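Long-range contact in glucose-1-phosphate uridylyltransferase (Sphingomonas elodea, PDB 2UX8), which probably catalyses the formation of UDP-glucose and diphosphate from UTP and alpha-D-glucose 1-phosphate: residues Phe65-Gly70 and Tyr110-Glu115. Sequence-based numbering, arbitrary orientation.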
ATOM      1  N   PHE C  65      -4.514 -15.061  -9.080  1.00 35.37           N
ATOM      2  CA  PHE C  65      -3.794 -15.032  -7.805  1.00 34.82           C
ATOM      3  C   PHE C  65      -4.757 -14.944  -6.637  1.00 34.93           C
ATOM      4  O   PHE C  65      -5.608 -14.060  -6.604  1.00 34.39           O
ATOM      5  CB  PHE C  65      -2.883 -13.794  -7.699  1.00 30.46           C
ATOM      6  CG  PHE C  65      -1.658 -13.829  -8.568  1.00 30.89           C
ATOM      7  CD1 PHE C  65      -1.545 -14.715  -9.634  1.00 30.38           C
ATOM      8  CD2 PHE C  65      -0.625 -12.924  -8.345  1.00 30.52           C
ATOM      9  CE1 PHE C  65      -0.425 -14.691 -10.463  1.00 25.71           C
ATOM     10  CE2 PHE C  65       0.500 -12.899  -9.181  1.00 27.57           C
ATOM     11  CZ  PHE C  65       0.593 -13.783 -10.235  1.00 26.32           C
ATOM     12  N   VAL C  66      -4.631 -15.855  -5.681  1.00 26.69           N
ATOM     13  CA  VAL C  66      -5.462 -15.782  -4.488  1.00 27.68           C
ATOM     14  C   VAL C  66      -4.475 -15.310  -3.413  1.00 28.92           C
ATOM     15  O   VAL C  66      -3.646 -16.079  -2.926  1.00 29.20           O
ATOM     16  CB  VAL C  66      -6.149 -17.155  -4.177  1.00 25.65           C
ATOM     17  CG1 VAL C  66      -5.540 -18.221  -4.997  1.00 26.40           C
ATOM     18  CG2 VAL C  66      -6.082 -17.480  -2.702  1.00 24.30           C
ATOM     19  N   THR C  67      -4.557 -14.014  -3.101  1.00 34.77           N
ATOM     20  CA  THR C  67      -3.656 -13.347  -2.158  1.00 36.52           C
ATOM     21  C   THR C  67      -4.071 -13.139  -0.720  1.00 37.21           C
ATOM     22  O   THR C  67      -5.180 -13.455  -0.295  1.00 36.80           O
ATOM     23  CB  THR C  67      -3.270 -11.952  -2.649  1.00 46.51           C
ATOM     24  OG1 THR C  67      -4.377 -11.382  -3.351  1.00 49.54           O
ATOM     25  CG2 THR C  67      -2.055 -12.004  -3.536  1.00 48.04           C
ATOM     26  N   GLY C  68      -3.127 -12.560   0.012  1.00 48.61           N
ATOM     27  CA  GLY C  68      -3.315 -12.253   1.410  1.00 49.14           C
ATOM     28  C   GLY C  68      -3.316 -10.756   1.641  1.00 50.36           C
ATOM     29  O   GLY C  68      -3.468  -9.954   0.709  1.00 49.88           O
ATOM     30  N   ARG C  69      -3.097 -10.381   2.893  1.00 56.33           N
ATOM     31  CA  ARG C  69      -3.130  -8.995   3.275  1.00 57.11           C
ATOM     32  C   ARG C  69      -1.954  -8.095   2.941  1.00 57.99           C
ATOM     33  O   ARG C  69      -2.155  -7.096   2.294  1.00 59.31           O
ATOM     34  CB  ARG C  69      -3.477  -8.900   4.748  1.00 47.61           C
ATOM     35  CG  ARG C  69      -4.421  -7.765   4.995  1.00 47.80           C
ATOM     36  CD  ARG C  69      -5.384  -8.080   6.100  1.00 47.46           C
ATOM     37  NE  ARG C  69      -6.214  -9.228   5.772  1.00 44.13           N
ATOM     38  CZ  ARG C  69      -6.216 -10.345   6.477  1.00 43.82           C
ATOM     39  NH1 ARG C  69      -5.429 -10.436   7.521  1.00 43.67           N
ATOM     40  NH2 ARG C  69      -7.007 -11.356   6.166  1.00 40.27           N
ATOM     41  N   GLY C  70      -0.735  -8.395   3.349  1.00 44.39           N
ATOM     42  CA  GLY C  70       0.345  -7.480   2.982  1.00 44.73           C
ATOM     43  C   GLY C  70       1.083  -7.816   1.687  1.00 44.92           C
ATOM     44  O   GLY C  70       2.311  -7.813   1.659  1.00 44.82           O
ATOM     45  N   TYR C 110      -6.936 -10.992  -9.219  1.00 44.56           N
ATOM     46  CA  TYR C 110      -6.637 -11.200  -7.804  1.00 45.56           C
ATOM     47  C   TYR C 110      -7.900 -11.333  -6.970  1.00 44.99           C
ATOM     48  O   TYR C 110      -8.897 -10.656  -7.229  1.00 45.55           O
ATOM     49  CB  TYR C 110      -5.849 -10.028  -7.208  1.00 57.63           C
ATOM     50  CG  TYR C 110      -4.611  -9.632  -7.951  1.00 60.06           C
ATOM     51  CD1 TYR C 110      -4.687  -8.862  -9.105  1.00 61.05           C
ATOM     52  CD2 TYR C 110      -3.354 -10.029  -7.501  1.00 62.93           C
ATOM     53  CE1 TYR C 110      -3.528  -8.495  -9.804  1.00 63.34           C
ATOM     54  CE2 TYR C 110      -2.189  -9.671  -8.188  1.00 63.67           C
ATOM     55  CZ  TYR C 110      -2.282  -8.904  -9.338  1.00 63.06           C
ATOM     56  OH  TYR C 110      -1.133  -8.536 -10.008  1.00 63.83           O
ATOM     57  N   VAL C 111      -7.846 -12.203  -5.968  1.00 29.82           N
ATOM     58  CA  VAL C 111      -8.955 -12.377  -5.044  1.00 29.28           C
ATOM     59  C   VAL C 111      -8.344 -12.600  -3.678  1.00 29.88           C
ATOM     60  O   VAL C 111      -7.398 -13.372  -3.532  1.00 30.35           O
ATOM     61  CB  VAL C 111      -9.855 -13.566  -5.398  1.00 27.95           C
ATOM     62  CG1 VAL C 111     -10.472 -13.330  -6.747  1.00 26.93           C
ATOM     63  CG2 VAL C 111      -9.073 -14.866  -5.366  1.00 26.32           C
ATOM     64  N   ARG C 112      -8.867 -11.899  -2.679  1.00 29.55           N
ATOM     65  CA  ARG C 112      -8.357 -12.011  -1.320  1.00 29.31           C
ATOM     66  C   ARG C 112      -8.876 -13.260  -0.631  1.00 29.18           C
ATOM     67  O   ARG C 112     -10.071 -13.551  -0.666  1.00 28.95           O
ATOM     68  CB  ARG C 112      -8.750 -10.771  -0.515  1.00 43.59           C
ATOM     69  CG  ARG C 112      -8.189  -9.484  -1.075  1.00 44.98           C
ATOM     70  CD  ARG C 112      -6.687  -9.397  -0.859  1.00 46.87           C
ATOM     71  NE  ARG C 112      -6.349  -8.562   0.291  1.00 49.67           N
ATOM     72  CZ  ARG C 112      -5.917  -7.305   0.205  1.00 50.53           C
ATOM     73  NH1 ARG C 112      -5.762  -6.735  -0.984  1.00 51.28           N
ATOM     74  NH2 ARG C 112      -5.644  -6.615   1.307  1.00 51.08           N
ATOM     75  N   GLN C 113      -7.969 -13.993  -0.003  1.00 28.22           N
ATOM     76  CA  GLN C 113      -8.313 -15.221   0.693  1.00 30.27           C
ATOM     77  C   GLN C 113      -9.023 -14.907   1.996  1.00 32.37           C
ATOM     78  O   GLN C 113      -9.806 -15.715   2.502  1.00 32.70           O
ATOM     79  CB  GLN C 113      -7.053 -16.012   0.986  1.00 41.19           C
ATOM     80  CG  GLN C 113      -7.325 -17.346   1.588  1.00 42.29           C
ATOM     81  CD  GLN C 113      -6.073 -18.002   2.109  1.00 44.03           C
ATOM     82  OE1 GLN C 113      -5.218 -17.343   2.710  1.00 44.51           O
ATOM     83  NE2 GLN C 113      -5.959 -19.311   1.905  1.00 44.87           N
ATOM     84  N   GLN C 114      -8.725 -13.724   2.530  1.00 53.13           N
ATOM     85  CA  GLN C 114      -9.309 -13.223   3.770  1.00 54.79           C
ATOM     86  C   GLN C 114      -8.847 -13.944   5.015  1.00 56.47           C
ATOM     87  O   GLN C 114      -8.366 -13.317   5.946  1.00 57.26           O
ATOM     88  CB  GLN C 114     -10.830 -13.262   3.694  1.00 40.25           C
ATOM     89  CG  GLN C 114     -11.414 -12.253   2.728  1.00 39.86           C
ATOM     90  CD  GLN C 114     -12.922 -12.329   2.673  1.00 40.85           C
ATOM     91  OE1 GLN C 114     -13.560 -12.893   3.567  1.00 39.24           O
ATOM     92  NE2 GLN C 114     -13.505 -11.750   1.632  1.00 42.19           N
ATOM     93  N   GLU C 115      -8.996 -15.261   5.033  1.00 55.07           N
ATOM     94  CA  GLU C 115      -8.594 -16.062   6.190  1.00 57.34           C
ATOM     95  C   GLU C 115      -7.628 -17.161   5.751  1.00 58.36           C
ATOM     96  O   GLU C 115      -7.897 -17.888   4.797  1.00 58.36           O
ATOM     97  CB  GLU C 115      -9.835 -16.688   6.832  1.00101.00           C
ATOM     98  CG  GLU C 115     -11.011 -15.717   6.935  1.00101.00           C
ATOM     99  CD  GLU C 115     -12.291 -16.364   7.446  1.00101.00           C
ATOM    100  OE1 GLU C 115     -12.258 -17.552   7.819  1.00101.00           O
ATOM    101  OE2 GLU C 115     -13.335 -15.680   7.479  1.00101.00           O
TER
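Val111 bonds to both neighbours of Val66 in a parallel strand pair: its N donates to Phe65 O (3.0 Å), and its O accepts from Thr67 N (2.9 Å), a more bent bond. Gln113 N continues the pattern past the strand end with a straighter bond to Thr67 O, 2.9 Å long. On one face Phe65 and Tyr110 lie side by side, Phe65 CD2 3.6 Å from Tyr110 CE2, their ring planes 79° apart. Each CG is anti to its own carbonyl carbon (chi1 -72° and -52°), which sends both rings the same way, and both touch Phe78. On the other face Val66 CB packs against Val111 CG2 at 3.9 Å, and helix 119-125 covers Val66 and Gln113. Beyond Thr67, the bent Arg112 chain brings its guanidinium over Gly68 O, with NE 3.2 Å away but poorly angled for a hydrogen bond. Its charge is met by Asp76 and Asp79 of the second subunit; Arg69 bridges to that same Asp79 and to Glu83 of a third subunit. A leucine in place of Arg112 would probably leave Asp76 without this salt-bridge mate and weaken the join between subunits. Tyr110 and Val111 also pair antiparallel with a strand of the second subunit, extending the sheet across the interface. Within the chain, strands 108-112, 62-67, 16-21 and 135-138 run parallel in the Rossmann-like part of the GT-A nucleotidyltransferase fold.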